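Local coordinates for protein MaoC-like dehydratase (Phytophthora Capsici, PDB 3KH8) that probably catalyses the reversible hydration of enoyl-CoA thioesters, as a hot dog-fold hydro-lyase, at residues S283-R294 and F305-I316. Sequence-based numbering, arbitrary orientation.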
loop_
_atom_site.group_PDB
_atom_site.type_symbol
_atom_site.label_atom_id
_atom_site.label_comp_id
_atom_site.label_asym_id
_atom_site.label_seq_id
_atom_site.Cartn_x
_atom_site.Cartn_y
_atom_site.Cartn_z
ATOM N N SER A 283 -5.744 2.217 24.886
ATOM C CA SER A 283 -4.568 1.360 25.054
ATOM C C SER A 283 -4.018 0.947 23.686
ATOM O O SER A 283 -4.734 1.041 22.683
ATOM C CB SER A 283 -4.897 0.133 25.917
ATOM O OG SER A 283 -5.661 -0.816 25.196
ATOM N N PRO A 284 -2.747 0.500 23.634
ATOM C CA PRO A 284 -2.164 0.236 22.324
ATOM C C PRO A 284 -2.566 -1.101 21.713
ATOM O O PRO A 284 -2.928 -2.042 22.425
ATOM C CB PRO A 284 -0.657 0.277 22.595
ATOM C CG PRO A 284 -0.522 -0.123 24.017
ATOM C CD PRO A 284 -1.746 0.394 24.715
ATOM N N CYS A 285 -2.499 -1.152 20.386
ATOM C CA CYS A 285 -2.736 -2.358 19.609
ATOM C C CYS A 285 -1.422 -2.773 18.946
ATOM O O CYS A 285 -0.619 -1.926 18.560
ATOM C CB CYS A 285 -3.795 -2.077 18.543
ATOM S SG CYS A 285 -4.263 -3.482 17.520
ATOM N N PHE A 286 -1.203 -4.077 18.823
ATOM C CA PHE A 286 -0.015 -4.574 18.143
ATOM C C PHE A 286 -0.393 -5.165 16.792
ATOM O O PHE A 286 -1.368 -5.918 16.694
ATOM C CB PHE A 286 0.735 -5.589 19.016
ATOM C CG PHE A 286 1.162 -5.032 20.343
ATOM C CD1 PHE A 286 2.281 -4.206 20.436
ATOM C CD2 PHE A 286 0.435 -5.312 21.498
ATOM C CE1 PHE A 286 2.674 -3.678 21.659
ATOM C CE2 PHE A 286 0.821 -4.789 22.725
ATOM C CZ PHE A 286 1.945 -3.966 22.806
ATOM N N PRO A 287 0.365 -4.812 15.736
ATOM C CA PRO A 287 0.057 -5.366 14.418
ATOM C C PRO A 287 0.059 -6.887 14.492
ATOM O O PRO A 287 0.963 -7.475 15.091
ATOM C CB PRO A 287 1.213 -4.869 13.540
ATOM C CG PRO A 287 1.830 -3.739 14.286
ATOM C CD PRO A 287 1.622 -4.043 15.737
ATOM N N GLY A 288 -0.962 -7.514 13.917
ATOM C CA GLY A 288 -1.132 -8.961 14.032
ATOM C C GLY A 288 -2.284 -9.358 14.936
ATOM O O GLY A 288 -2.791 -10.476 14.848
ATOM N N GLU A 289 -2.702 -8.440 15.806
ATOM C CA GLU A 289 -3.809 -8.700 16.719
ATOM C C GLU A 289 -5.160 -8.525 16.031
ATOM O O GLU A 289 -5.271 -7.805 15.023
ATOM C CB GLU A 289 -3.702 -7.811 17.966
ATOM C CG GLU A 289 -2.478 -8.130 18.827
ATOM C CD GLU A 289 -2.477 -7.415 20.167
ATOM O OE1 GLU A 289 -2.751 -6.196 20.216
ATOM O OE2 GLU A 289 -2.192 -8.085 21.177
ATOM N N THR A 290 -6.174 -9.198 16.573
ATOM C CA THR A 290 -7.531 -9.138 16.042
ATOM C C THR A 290 -8.315 -8.006 16.701
ATOM O O THR A 290 -8.430 -7.953 17.932
ATOM C CB THR A 290 -8.273 -10.482 16.241
ATOM O OG1 THR A 290 -7.504 -11.538 15.655
ATOM C CG2 THR A 290 -9.659 -10.452 15.595
ATOM N N ILE A 291 -8.843 -7.106 15.876
ATOM C CA ILE A 291 -9.630 -5.976 16.369
ATOM C C ILE A 291 -11.119 -6.266 16.245
ATOM O O ILE A 291 -11.641 -6.415 15.134
ATOM C CB ILE A 291 -9.285 -4.653 15.639
ATOM C CG1 ILE A 291 -7.826 -4.254 15.906
ATOM C CG2 ILE A 291 -10.252 -3.530 16.069
ATOM C CD1 ILE A 291 -7.334 -3.036 15.094
ATOM N N GLN A 292 -11.789 -6.348 17.394
ATOM C CA GLN A 292 -13.239 -6.535 17.456
ATOM C C GLN A 292 -13.919 -5.190 17.633
ATOM O O GLN A 292 -13.563 -4.427 18.535
ATOM C CB GLN A 292 -13.627 -7.422 18.644
ATOM C CG GLN A 292 -13.091 -8.843 18.614
ATOM C CD GLN A 292 -13.272 -9.555 19.950
ATOM O OE1 GLN A 292 -12.910 -9.030 21.004
ATOM N NE2 GLN A 292 -13.827 -10.756 19.907
ATOM N N THR A 293 -14.907 -4.905 16.793
ATOM C CA THR A 293 -15.704 -3.695 16.955
ATOM C C THR A 293 -17.074 -4.047 17.554
ATOM O O THR A 293 -17.858 -4.785 16.944
ATOM C CB THR A 293 -15.840 -2.903 15.625
ATOM O OG1 THR A 293 -14.535 -2.598 15.114
ATOM C CG2 THR A 293 -16.595 -1.599 15.839
ATOM N N ARG A 294 -17.332 -3.536 18.758
ATOM C CA ARG A 294 -18.616 -3.728 19.446
ATOM C C ARG A 294 -19.512 -2.535 19.159
ATOM O O ARG A 294 -19.113 -1.398 19.392
ATOM C CB ARG A 294 -18.418 -3.812 20.961
ATOM C CG ARG A 294 -17.436 -4.852 21.446
ATOM C CD ARG A 294 -17.147 -4.630 22.924
ATOM N NE ARG A 294 -16.434 -5.761 23.508
ATOM C CZ ARG A 294 -15.821 -5.738 24.689
ATOM N NH1 ARG A 294 -15.813 -4.629 25.421
ATOM N NH2 ARG A 294 -15.203 -6.822 25.128
ATOM N N PHE A 305 -19.835 2.718 20.224
ATOM C CA PHE A 305 -18.954 1.599 19.905
ATOM C C PHE A 305 -17.630 1.588 20.650
ATOM O O PHE A 305 -17.192 2.609 21.190
ATOM C CB PHE A 305 -18.712 1.511 18.391
ATOM C CG PHE A 305 -17.854 2.614 17.843
ATOM C CD1 PHE A 305 -18.419 3.822 17.453
ATOM C CD2 PHE A 305 -16.478 2.439 17.709
ATOM C CE1 PHE A 305 -17.629 4.843 16.938
ATOM C CE2 PHE A 305 -15.674 3.457 17.201
ATOM C CZ PHE A 305 -16.252 4.657 16.808
ATOM N N GLN A 306 -17.016 0.410 20.676
ATOM C CA GLN A 306 -15.661 0.222 21.164
ATOM C C GLN A 306 -14.923 -0.688 20.195
ATOM O O GLN A 306 -15.543 -1.505 19.512
ATOM C CB GLN A 306 -15.667 -0.456 22.533
ATOM C CG GLN A 306 -16.302 0.334 23.672
ATOM C CD GLN A 306 -16.283 -0.457 24.965
ATOM O OE1 GLN A 306 -16.744 -1.597 25.010
ATOM N NE2 GLN A 306 -15.728 0.134 26.016
ATOM N N ALA A 307 -13.601 -0.546 20.135
ATOM C CA ALA A 307 -12.766 -1.533 19.465
ATOM C C ALA A 307 -11.882 -2.211 20.498
ATOM O O ALA A 307 -11.294 -1.550 21.358
ATOM C CB ALA A 307 -11.932 -0.902 18.355
ATOM N N VAL A 308 -11.802 -3.535 20.410
ATOM C CA VAL A 308 -11.155 -4.349 21.432
ATOM C C VAL A 308 -10.193 -5.331 20.774
ATOM O O VAL A 308 -10.506 -5.895 19.729
ATOM C CB VAL A 308 -12.208 -5.137 22.267
ATOM C CG1 VAL A 308 -11.546 -5.910 23.408
ATOM C CG2 VAL A 308 -13.284 -4.194 22.821
ATOM N N VAL A 309 -9.022 -5.522 21.376
ATOM C CA VAL A 309 -8.113 -6.580 20.940
ATOM C C VAL A 309 -8.618 -7.908 21.494
ATOM O O VAL A 309 -8.666 -8.110 22.717
ATOM C CB VAL A 309 -6.642 -6.314 21.357
ATOM C CG1 VAL A 309 -5.797 -7.571 21.206
ATOM C CG2 VAL A 309 -6.049 -5.187 20.526
ATOM N N LYS A 310 -9.012 -8.791 20.580
ATOM C CA LYS A 310 -9.595 -10.093 20.922
ATOM C C LYS A 310 -8.667 -10.943 21.793
ATOM O O LYS A 310 -9.107 -11.558 22.770
ATOM C CB LYS A 310 -9.961 -10.853 19.641
ATOM C CG LYS A 310 -10.706 -12.162 19.871
ATOM C CD LYS A 310 -11.127 -12.788 18.558
ATOM C CE LYS A 310 -11.955 -14.034 18.783
ATOM N NZ LYS A 310 -12.296 -14.671 17.482
ATOM N N GLU A 311 -7.383 -10.954 21.447
ATOM C CA GLU A 311 -6.412 -11.838 22.092
ATOM C C GLU A 311 -6.143 -11.484 23.557
ATOM O O GLU A 311 -5.732 -12.344 24.337
ATOM C CB GLU A 311 -5.096 -11.874 21.299
ATOM C CG GLU A 311 -5.182 -12.585 19.937
ATOM C CD GLU A 311 -5.687 -11.690 18.801
ATOM O OE1 GLU A 311 -6.015 -10.506 19.045
ATOM O OE2 GLU A 311 -5.753 -12.180 17.652
ATOM N N ARG A 312 -6.385 -10.225 23.924
ATOM C CA ARG A 312 -6.058 -9.729 25.263
ATOM C C ARG A 312 -7.260 -9.155 26.008
ATOM O O ARG A 312 -7.150 -8.788 27.184
ATOM C CB ARG A 312 -4.944 -8.676 25.184
ATOM C CG ARG A 312 -3.593 -9.225 24.732
ATOM C CD ARG A 312 -2.498 -8.165 24.745
ATOM N NE ARG A 312 -2.636 -7.206 23.649
ATOM C CZ ARG A 312 -2.956 -5.923 23.796
ATOM N NH1 ARG A 312 -3.175 -5.413 25.004
ATOM N NH2 ARG A 312 -3.056 -5.140 22.727
ATOM N N GLY A 313 -8.397 -9.065 25.321
ATOM C CA GLY A 313 -9.606 -8.451 25.873
ATOM C C GLY A 313 -9.430 -6.991 26.262
ATOM O O GLY A 313 -10.148 -6.484 27.121
ATOM N N ALA A 314 -8.472 -6.316 25.635
ATOM C CA ALA A 314 -8.166 -4.926 25.965
ATOM C C ALA A 314 -8.866 -3.958 25.019
ATOM O O ALA A 314 -8.753 -4.079 23.797
ATOM C CB ALA A 314 -6.664 -4.694 25.940
ATOM N N VAL A 315 -9.589 -2.999 25.585
ATOM C CA VAL A 315 -10.213 -1.954 24.776
ATOM C C VAL A 315 -9.127 -1.000 24.262
ATOM O O VAL A 315 -8.341 -0.468 25.047
ATOM C CB VAL A 315 -11.314 -1.183 25.552
ATOM C CG1 VAL A 315 -12.371 -2.148 26.117
ATOM C CG2 VAL A 315 -10.721 -0.345 26.658
ATOM N N ILE A 316 -9.066 -0.817 22.943
ATOM C CA ILE A 316 -8.057 0.059 22.336
ATOM C C ILE A 316 -8.654 1.376 21.840
ATOM O O ILE A 316 -7.974 2.398 21.793
ATOM C CB ILE A 316 -7.265 -0.648 21.200
ATOM C CG1 ILE A 316 -8.204 -1.141 20.084
ATOM C CG2 ILE A 316 -6.427 -1.791 21.778
ATOM C CD1 ILE A 316 -7.500 -1.591 18.801
HETATM O O HOH W 1 -5.548 2.646 20.598
HETATM O O HOH W 2 -3.688 -2.667 24.900
HETATM O O HOH W 3 -3.213 -12.472 16.660
HETATM O O HOH W 4 -12.860 -6.540 27.079
#
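E289 and R312 form a salt bridge that ties the loop leading into the antiparallel beta hairpin of strands 290-297 and 302-309 to the turn following it, within the hot dog fold of the MaoC-like domain. R312 presents NE and NH2 side-on: NE reaches OE2 of E289 at 2.7 Å with an N-H...O angle of 179°, NH2 reaches OE1, each oxygen accepting on its syn lone pair, the two flat groups lying nearly coplanar. The bend in R312 at chi3 (-73°) swings the guanidinium across the end of E289. OE1 takes a second bond, from F286 N above the carboxylate plane, while R312 NH2 also donates to P284 O at 3.1 Å. Water 2 accepts from R312 NH1 and gives its own protons to P284 O and S283 OG, so NE, NH1 and NH2 each have a partner; F286 CE2 sits over one face near the rim, its ring steeply tilted. S283 OG donates to V315 O.

E311 does the neighbouring job at the start of strand 290-297. Its OE1 accepts from T290 N at 2.8 Å, OE2 accepts from T290 OG1, and water 3 joins OE2 to G288 O. From there the ladder runs through K310 N to T290 O, then paired backbone bonds between Q292 and V308 and between R294 and Q306. The chain reverses through K310-G313, and G313 and A314 both face V309 as a G1 beta bulge where strand 314-324 begins.

I316 CD1 packs against C285 CB and I291 CG1; I291 and I316 also touch S254 of helix 251-266. K310 sends NZ away to a salt bridge with E212, its CG lying 3.4 Å from Q292 NE2. Q306 NE2 donates to D318 OD1, while its OE1 accepts from R294 NH1 at 3.2 Å. V308 CG2 sits over the centre of the R294 guanidinium, 3.4 Å above its plane.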